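Local coordinates for putative phenazine biosynthesis PhzC/PhzF protein (PDB 4DUN) that belongs to the PhzF family and probably acts as an isomerase, although its substrate and physiological role have not been established, at residues 143-154 against 173-184; 51-59 against 87-97. All coordinates share one frame; numbering follows the deposited sequence.

Contact 1 of 2, residues 143-154 against 173-184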
# COMPACT_ATOMS: atom_id res chain seq x y z
N SER A 143 -28.03 -12.76 10.12
CA SER A 143 -27.47 -11.61 10.81
C SER A 143 -26.64 -12.00 12.00
O SER A 143 -27.00 -12.90 12.76
CB SER A 143 -28.61 -10.69 11.25
OG SER A 143 -28.16 -9.53 11.95
N SER A 144 -25.51 -11.29 12.18
CA SER A 144 -24.57 -11.40 13.31
C SER A 144 -23.81 -10.07 13.36
O SER A 144 -24.42 -9.04 13.10
CB SER A 144 -23.65 -12.61 13.14
OG SER A 144 -22.77 -12.78 14.25
N ARG A 145 -22.50 -10.07 13.67
CA ARG A 145 -21.67 -8.85 13.66
C ARG A 145 -21.73 -8.29 12.21
O ARG A 145 -21.89 -7.08 12.00
CB ARG A 145 -20.23 -9.18 14.07
CG ARG A 145 -19.28 -7.98 14.01
CD ARG A 145 -17.83 -8.40 13.99
NE ARG A 145 -17.48 -9.09 12.74
CZ ARG A 145 -16.31 -9.69 12.52
NH1 ARG A 145 -16.08 -10.30 11.37
NH2 ARG A 145 -15.37 -9.67 13.45
N ASP A 146 -21.69 -9.21 11.25
CA ASP A 146 -21.76 -8.96 9.81
C ASP A 146 -23.11 -9.39 9.24
O ASP A 146 -23.82 -10.22 9.83
CB ASP A 146 -20.64 -9.74 9.09
CG ASP A 146 -19.25 -9.49 9.65
OD1 ASP A 146 -18.81 -8.32 9.67
OD2 ASP A 146 -18.61 -10.47 10.10
N LEU A 147 -23.44 -8.85 8.06
CA LEU A 147 -24.64 -9.24 7.32
C LEU A 147 -24.26 -10.39 6.41
O LEU A 147 -23.22 -10.32 5.73
CB LEU A 147 -25.22 -8.07 6.51
CG LEU A 147 -26.47 -8.35 5.69
CD1 LEU A 147 -27.68 -8.66 6.59
CD2 LEU A 147 -26.81 -7.13 4.80
N ILE A 148 -25.04 -11.48 6.43
CA ILE A 148 -24.72 -12.66 5.63
C ILE A 148 -25.78 -12.84 4.56
O ILE A 148 -26.96 -13.01 4.88
CB ILE A 148 -24.57 -13.91 6.52
CG1 ILE A 148 -23.48 -13.67 7.61
CG2 ILE A 148 -24.25 -15.16 5.67
CD1 ILE A 148 -23.62 -14.49 8.82
N LEU A 149 -25.34 -12.83 3.29
CA LEU A 149 -26.23 -12.99 2.13
C LEU A 149 -25.96 -14.31 1.46
O LEU A 149 -24.87 -14.53 0.92
CB LEU A 149 -26.06 -11.83 1.12
CG LEU A 149 -26.14 -10.38 1.69
CD1 LEU A 149 -25.82 -9.34 0.61
CD2 LEU A 149 -27.49 -10.10 2.35
N LEU A 150 -26.94 -15.21 1.54
CA LEU A 150 -26.82 -16.50 0.90
C LEU A 150 -27.19 -16.36 -0.57
O LEU A 150 -28.33 -16.03 -0.90
CB LEU A 150 -27.70 -17.58 1.60
CG LEU A 150 -27.76 -18.94 0.89
CD1 LEU A 150 -26.43 -19.71 1.03
CD2 LEU A 150 -28.92 -19.77 1.37
N LEU A 151 -26.22 -16.62 -1.46
CA LEU A 151 -26.48 -16.57 -2.90
C LEU A 151 -26.75 -17.98 -3.43
O LEU A 151 -26.54 -18.94 -2.70
CB LEU A 151 -25.34 -15.87 -3.66
CG LEU A 151 -24.97 -14.43 -3.20
CD1 LEU A 151 -23.97 -13.79 -4.17
CD2 LEU A 151 -26.21 -13.51 -3.08
N ASN A 152 -27.27 -18.10 -4.66
CA ASN A 152 -27.71 -19.38 -5.22
C ASN A 152 -26.60 -20.25 -5.82
O ASN A 152 -26.86 -21.41 -6.14
CB ASN A 152 -28.81 -19.13 -6.25
CG ASN A 152 -30.13 -18.78 -5.61
OD1 ASN A 152 -30.71 -19.57 -4.86
ND2 ASN A 152 -30.63 -17.59 -5.89
N SER A 153 -25.38 -19.72 -5.98
CA SER A 153 -24.26 -20.51 -6.55
C SER A 153 -22.92 -19.84 -6.31
O SER A 153 -22.86 -18.65 -6.05
CB SER A 153 -24.44 -20.67 -8.06
OG SER A 153 -24.24 -19.45 -8.75
N GLU A 154 -21.83 -20.60 -6.50
CA GLU A 154 -20.48 -20.06 -6.45
C GLU A 154 -20.32 -19.00 -7.56
O GLU A 154 -19.75 -17.94 -7.30
CB GLU A 154 -19.46 -21.20 -6.61
CG GLU A 154 -18.03 -20.71 -6.68
CD GLU A 154 -16.99 -21.80 -6.68
OE1 GLU A 154 -16.31 -21.97 -7.72
OE2 GLU A 154 -16.82 -22.47 -5.64
N TRP A 173 -24.46 -3.43 10.42
CA TRP A 173 -23.44 -4.48 10.35
C TRP A 173 -22.03 -3.93 10.07
O TRP A 173 -21.89 -2.86 9.48
CB TRP A 173 -23.84 -5.52 9.28
CG TRP A 173 -25.16 -6.17 9.59
CD1 TRP A 173 -25.38 -7.17 10.49
CD2 TRP A 173 -26.45 -5.73 9.14
NE1 TRP A 173 -26.73 -7.44 10.57
CE2 TRP A 173 -27.41 -6.56 9.77
CE3 TRP A 173 -26.89 -4.76 8.22
CZ2 TRP A 173 -28.78 -6.42 9.54
CZ3 TRP A 173 -28.25 -4.63 7.98
CH2 TRP A 173 -29.18 -5.45 8.63
N LEU A 174 -20.98 -4.66 10.52
CA LEU A 174 -19.58 -4.26 10.32
C LEU A 174 -19.17 -4.50 8.86
O LEU A 174 -18.69 -3.59 8.19
CB LEU A 174 -18.62 -5.00 11.29
CG LEU A 174 -17.10 -4.75 11.07
CD1 LEU A 174 -16.71 -3.31 11.38
CD2 LEU A 174 -16.26 -5.69 11.93
N GLY A 175 -19.33 -5.73 8.42
CA GLY A 175 -19.00 -6.15 7.07
C GLY A 175 -20.18 -6.83 6.39
O GLY A 175 -21.17 -7.19 7.04
N ILE A 176 -20.07 -7.00 5.08
CA ILE A 176 -21.09 -7.64 4.26
C ILE A 176 -20.48 -8.90 3.69
O ILE A 176 -19.49 -8.84 2.94
CB ILE A 176 -21.64 -6.70 3.13
CG1 ILE A 176 -22.04 -5.28 3.66
CG2 ILE A 176 -22.75 -7.38 2.32
CD1 ILE A 176 -23.15 -5.21 4.77
N ILE A 177 -21.09 -10.04 4.01
CA ILE A 177 -20.65 -11.35 3.56
C ILE A 177 -21.62 -11.89 2.50
O ILE A 177 -22.84 -11.86 2.71
CB ILE A 177 -20.56 -12.34 4.77
CG1 ILE A 177 -19.56 -11.87 5.86
CG2 ILE A 177 -20.25 -13.79 4.31
CD1 ILE A 177 -19.74 -12.62 7.18
N ILE A 178 -21.07 -12.44 1.41
CA ILE A 178 -21.86 -13.17 0.43
C ILE A 178 -21.34 -14.62 0.49
O ILE A 178 -20.14 -14.82 0.65
CB ILE A 178 -21.89 -12.55 -0.99
CG1 ILE A 178 -20.46 -12.47 -1.60
CG2 ILE A 178 -22.61 -11.20 -0.99
CD1 ILE A 178 -20.43 -12.06 -3.11
N THR A 179 -22.23 -15.61 0.49
CA THR A 179 -21.78 -17.00 0.63
C THR A 179 -22.62 -17.94 -0.23
O THR A 179 -23.76 -17.62 -0.54
CB THR A 179 -21.81 -17.41 2.14
OG1 THR A 179 -21.19 -18.68 2.31
CG2 THR A 179 -23.23 -17.47 2.72
N ALA A 180 -22.05 -19.10 -0.61
CA ALA A 180 -22.77 -20.14 -1.37
C ALA A 180 -22.03 -21.45 -1.23
O ALA A 180 -20.91 -21.45 -0.71
CB ALA A 180 -22.87 -19.75 -2.85
N GLN A 181 -22.63 -22.56 -1.68
CA GLN A 181 -21.90 -23.84 -1.68
C GLN A 181 -20.76 -23.75 -2.69
O GLN A 181 -20.90 -23.07 -3.71
CB GLN A 181 -22.83 -25.00 -2.05
CG GLN A 181 -23.49 -25.66 -0.87
CD GLN A 181 -24.25 -26.89 -1.30
OE1 GLN A 181 -23.68 -27.96 -1.51
NE2 GLN A 181 -25.55 -26.74 -1.45
N GLY A 182 -19.64 -24.43 -2.44
CA GLY A 182 -18.51 -24.38 -3.36
C GLY A 182 -18.50 -25.46 -4.43
O GLY A 182 -19.13 -26.52 -4.26
N SER A 183 -17.76 -25.21 -5.52
CA SER A 183 -17.57 -26.15 -6.63
C SER A 183 -16.48 -27.17 -6.26
O SER A 183 -16.65 -28.35 -6.50
CB SER A 183 -17.17 -25.41 -7.90
OG SER A 183 -15.95 -24.71 -7.72
N ASN A 184 -15.35 -26.67 -5.73
CA ASN A 184 -14.15 -27.42 -5.35
C ASN A 184 -14.01 -27.49 -3.82
O ASN A 184 -13.19 -28.24 -3.30
CB ASN A 184 -12.92 -26.72 -5.97
CG ASN A 184 -11.63 -27.50 -5.86
OD1 ASN A 184 -11.43 -28.52 -6.52
ND2 ASN A 184 -10.73 -27.02 -5.01
O HOH W 1 -25.41 -22.12 -2.66
O HOH W 2 -14.80 -23.84 -4.45
O HOH W 3 -22.20 -23.50 -6.14

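Contact 2 of 2, residues 51-59 against 87-97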
# COMPACT_ATOMS: atom_id res chain seq x y z
N VAL A 51 5.72 -7.72 17.14
CA VAL A 51 5.90 -8.71 18.20
C VAL A 51 7.04 -8.27 19.09
O VAL A 51 8.17 -8.07 18.60
CB VAL A 51 6.16 -10.15 17.63
CG1 VAL A 51 6.46 -11.15 18.75
CG2 VAL A 51 5.00 -10.64 16.75
N VAL A 52 6.77 -8.11 20.40
CA VAL A 52 7.81 -7.79 21.37
C VAL A 52 8.14 -9.08 22.08
O VAL A 52 7.28 -9.65 22.77
CB VAL A 52 7.44 -6.66 22.38
CG1 VAL A 52 8.57 -6.45 23.40
CG2 VAL A 52 7.13 -5.35 21.65
N LYS A 53 9.37 -9.56 21.90
CA LYS A 53 9.77 -10.77 22.59
C LYS A 53 10.42 -10.38 23.90
O LYS A 53 11.43 -9.69 23.90
CB LYS A 53 10.64 -11.72 21.74
CG LYS A 53 11.65 -11.08 20.79
CD LYS A 53 12.31 -12.16 19.94
CE LYS A 53 13.55 -11.67 19.22
NZ LYS A 53 14.32 -12.80 18.63
N GLY A 54 9.73 -10.73 25.00
CA GLY A 54 10.17 -10.49 26.37
C GLY A 54 10.36 -11.78 27.14
O GLY A 54 10.11 -12.87 26.60
N LYS A 55 10.80 -11.69 28.41
CA LYS A 55 11.03 -12.86 29.25
C LYS A 55 9.72 -13.64 29.47
O LYS A 55 8.78 -13.13 30.09
CB LYS A 55 11.67 -12.46 30.60
CG LYS A 55 12.23 -13.61 31.42
CD LYS A 55 12.87 -13.10 32.70
CE LYS A 55 13.39 -14.22 33.56
NZ LYS A 55 14.08 -13.71 34.77
N GLY A 56 9.66 -14.83 28.88
CA GLY A 56 8.52 -15.73 28.98
C GLY A 56 7.26 -15.40 28.19
O GLY A 56 6.34 -16.22 28.21
N ASN A 57 7.18 -14.23 27.48
CA ASN A 57 5.96 -13.91 26.71
C ASN A 57 6.18 -13.09 25.40
O ASN A 57 7.23 -12.48 25.21
CB ASN A 57 4.93 -13.15 27.59
CG ASN A 57 5.29 -11.72 27.96
OD1 ASN A 57 5.40 -10.82 27.11
ND2 ASN A 57 5.40 -11.46 29.26
N TYR A 58 5.13 -13.06 24.53
CA TYR A 58 5.09 -12.23 23.33
C TYR A 58 3.95 -11.24 23.41
O TYR A 58 2.80 -11.65 23.57
CB TYR A 58 4.90 -13.03 22.01
CG TYR A 58 5.97 -14.04 21.71
CD1 TYR A 58 7.26 -13.65 21.39
CD2 TYR A 58 5.66 -15.40 21.66
CE1 TYR A 58 8.26 -14.60 21.12
CE2 TYR A 58 6.63 -16.35 21.35
CZ TYR A 58 7.93 -15.95 21.09
OH TYR A 58 8.89 -16.90 20.82
N GLU A 59 4.26 -9.94 23.30
CA GLU A 59 3.23 -8.91 23.19
C GLU A 59 3.02 -8.68 21.73
O GLU A 59 4.00 -8.57 20.99
CB GLU A 59 3.64 -7.60 23.87
CG GLU A 59 3.49 -7.62 25.37
CD GLU A 59 3.81 -6.28 25.98
OE1 GLU A 59 3.54 -5.23 25.34
OE2 GLU A 59 4.37 -6.27 27.10
N ILE A 87 12.01 -17.53 14.95
CA ILE A 87 12.33 -17.03 16.29
C ILE A 87 12.53 -18.16 17.28
O ILE A 87 13.58 -18.21 17.93
CB ILE A 87 11.23 -16.02 16.75
CG1 ILE A 87 10.90 -14.94 15.65
CG2 ILE A 87 11.54 -15.41 18.13
CD1 ILE A 87 12.12 -14.12 14.99
N ASP A 88 11.53 -19.03 17.41
CA ASP A 88 11.55 -20.24 18.24
C ASP A 88 11.22 -21.35 17.29
O ASP A 88 10.07 -21.77 17.19
CB ASP A 88 10.56 -20.12 19.41
CG ASP A 88 10.68 -21.22 20.46
OD1 ASP A 88 11.51 -22.13 20.29
OD2 ASP A 88 9.91 -21.17 21.44
N VAL A 89 12.23 -21.77 16.50
CA VAL A 89 12.07 -22.70 15.39
C VAL A 89 11.34 -23.98 15.80
O VAL A 89 11.80 -24.72 16.67
CB VAL A 89 13.40 -23.00 14.65
CG1 VAL A 89 13.17 -23.93 13.46
CG2 VAL A 89 14.07 -21.70 14.18
N ASN A 90 10.20 -24.22 15.12
CA ASN A 90 9.31 -25.39 15.23
C ASN A 90 8.52 -25.45 16.54
O ASN A 90 7.94 -26.50 16.83
CB ASN A 90 10.06 -26.72 14.98
CG ASN A 90 10.54 -26.85 13.56
OD1 ASN A 90 9.84 -26.52 12.59
ND2 ASN A 90 11.76 -27.34 13.39
N VAL A 91 8.40 -24.32 17.27
CA VAL A 91 7.53 -24.28 18.46
C VAL A 91 6.09 -24.59 17.98
O VAL A 91 5.70 -24.12 16.90
CB VAL A 91 7.62 -22.94 19.26
CG1 VAL A 91 7.07 -21.74 18.47
CG2 VAL A 91 6.94 -23.06 20.63
N LYS A 92 5.34 -25.42 18.75
CA LYS A 92 3.98 -25.82 18.37
C LYS A 92 2.91 -24.87 18.90
O LYS A 92 1.93 -24.62 18.20
CB LYS A 92 3.69 -27.26 18.84
CG LYS A 92 4.52 -28.33 18.12
CD LYS A 92 4.33 -28.31 16.59
CE LYS A 92 5.59 -28.69 15.85
NZ LYS A 92 5.79 -27.85 14.64
N LYS A 93 3.06 -24.36 20.14
CA LYS A 93 2.07 -23.46 20.76
C LYS A 93 2.63 -22.05 20.88
O LYS A 93 3.68 -21.86 21.51
CB LYS A 93 1.68 -23.98 22.16
CG LYS A 93 0.81 -25.23 22.16
CD LYS A 93 0.14 -25.39 23.52
CE LYS A 93 -0.36 -26.80 23.78
NZ LYS A 93 -1.05 -26.90 25.10
N ILE A 94 1.94 -21.07 20.27
CA ILE A 94 2.35 -19.67 20.30
C ILE A 94 1.25 -18.88 21.03
O ILE A 94 0.10 -18.87 20.60
CB ILE A 94 2.68 -19.09 18.90
CG1 ILE A 94 3.77 -19.92 18.12
CG2 ILE A 94 3.15 -17.64 19.01
CD1 ILE A 94 3.18 -20.84 17.04
N ASP A 95 1.62 -18.25 22.16
CA ASP A 95 0.73 -17.39 22.95
C ASP A 95 1.09 -15.95 22.72
O ASP A 95 2.28 -15.60 22.84
CB ASP A 95 0.81 -17.71 24.46
CG ASP A 95 0.17 -19.02 24.87
OD1 ASP A 95 -0.60 -19.58 24.06
OD2 ASP A 95 0.37 -19.44 26.02
N PHE A 96 0.09 -15.12 22.43
CA PHE A 96 0.27 -13.68 22.26
C PHE A 96 -0.59 -12.90 23.23
O PHE A 96 -1.77 -13.21 23.38
CB PHE A 96 -0.13 -13.24 20.85
CG PHE A 96 0.71 -13.77 19.71
CD1 PHE A 96 2.01 -13.32 19.51
CD2 PHE A 96 0.16 -14.65 18.78
CE1 PHE A 96 2.77 -13.76 18.43
CE2 PHE A 96 0.91 -15.06 17.66
CZ PHE A 96 2.21 -14.62 17.50
N PHE A 97 -0.02 -11.85 23.85
CA PHE A 97 -0.76 -10.95 24.71
C PHE A 97 -1.05 -9.69 23.91
O PHE A 97 -0.13 -9.04 23.40
CB PHE A 97 -0.03 -10.68 26.02
CG PHE A 97 -0.06 -11.91 26.89
CD1 PHE A 97 1.00 -12.81 26.89
CD2 PHE A 97 -1.19 -12.23 27.64
CE1 PHE A 97 0.95 -13.99 27.65
CE2 PHE A 97 -1.23 -13.39 28.42
CZ PHE A 97 -0.16 -14.26 28.42
O HOH W 4 8.09 -19.31 21.52
O HOH W 5 3.55 -15.34 25.22

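Contact 1 of 2, residues 143-154 against 173-184
W173 and L147 meet where two parallel strands, 147-150 and 176-181, begin to run together in the C-terminal lobe of the two-lobed, DAP epimerase-like PhzF fold. L147 CB, set by the strand backbone, lies over the five-membered ring in a CH-pi contact, 3.8 Å from its centroid. L147 CG stands anti to the backbone N (chi1 180°), which swings CD1 over the centre of the indole. At the indole edge NE1 donates to S143 OG over 2.9 Å, nearly straight (170°) and in the ring plane.

Between the strands, bonds alternate in the staggered pattern of parallel pairing: L147 N to G175 O, I177 N to L147 O, L149 N to I177 O, T179 N to L149 O and L151 N to T179 O. L147, L149, I176 and I178 line one face, with L149 CD1 4.0 Å from both I176 CG2 and I178 CG2. I148, L150, I177 and T179 line the other; T179 CG2 meets I148 CG2, while OG1 turns to V188 and W214.

Across the near end L174 N donates to R145 O (3.0 Å). Within 143-154, a salt bridge joins R145 NH1 to D146 OD2 (2.8 Å, on the syn lone pair), with NE reaching OD2 from above the carboxylate plane; D146 OD1 takes a weak bond from G175 N and another from Y191 OH. At the far end E154 OE1 receives S183 OG (2.8 Å) and OE2 receives S183 N (2.9 Å).

A backbone ladder with mostly apolar side chains on its faces thus ends in polar contacts, firm at E154 and weak at D146.

Contact 2 of 2, residues 51-59 against 87-97
Y58 carries the largest share of this contact in the N-terminal lobe, reaching from the hairpin 51-59 across strand 93-97 toward the D88 turn. Its CB packs 3.8 Å from F96 CD1, and the ring edge at CD2 meets D95 O in the ring plane. CG stands anti to the carbonyl carbon (chi1 -60°), and the ring extends toward the turn, where OH lies 3.9 Å from D88 CB. A water 2.6 Å from the phenol oxygen donates to D88 OD2, so one water bridges hydroxyl and carboxylate. A second water accepts from Y58 N and donates to D95 O, filling in where the strands diverge.

F97 supplies the direct backbone link: its N donates to Y58 O at 2.8 Å, almost straight at 170°. The same carbonyl lies at the edge of the F97 ring, near its plane, while CD1 of that ring touches N57 CB at 4.0 Å. E59 pairs with F97 in parallel register, and its carboxylate turns to a salt bridge with R30.

I87, which follows the helix residue I83, closes the other side through CG2, which lies 3.8 Å from K53 CD and also approaches Y58 OH. I83 touches both V51 and Y58. The strands cross at 49°, and pairing is short: one direct backbone bond and one water-mediated backbone link. The junction is therefore apolar where Y58 CB meets F96, with one water beside it on D95 O and another, joining side chains, out at D88.

How the contacts relate
Contact 2 comes first along the chain and belongs to the N-terminal lobe; contact 1 follows, in the C-terminal lobe. Their centres are 35 Å apart and their nearest atoms about 17 Å, so neither packs on the other. Each joins parallel strands: 57-63 with 93-98 in contact 2, and 147-150 with 176-181 in contact 1. Strand 244-259, interrupted by a bulge or short loop, pairs with 111-117 on one side of the fold and 233-239 on the other. The side chain of the predicted active-site residue E47 lies about 12 Å from that of V51 and about 11 Å from that of L174, consistent with a site between the lobes, as in the family.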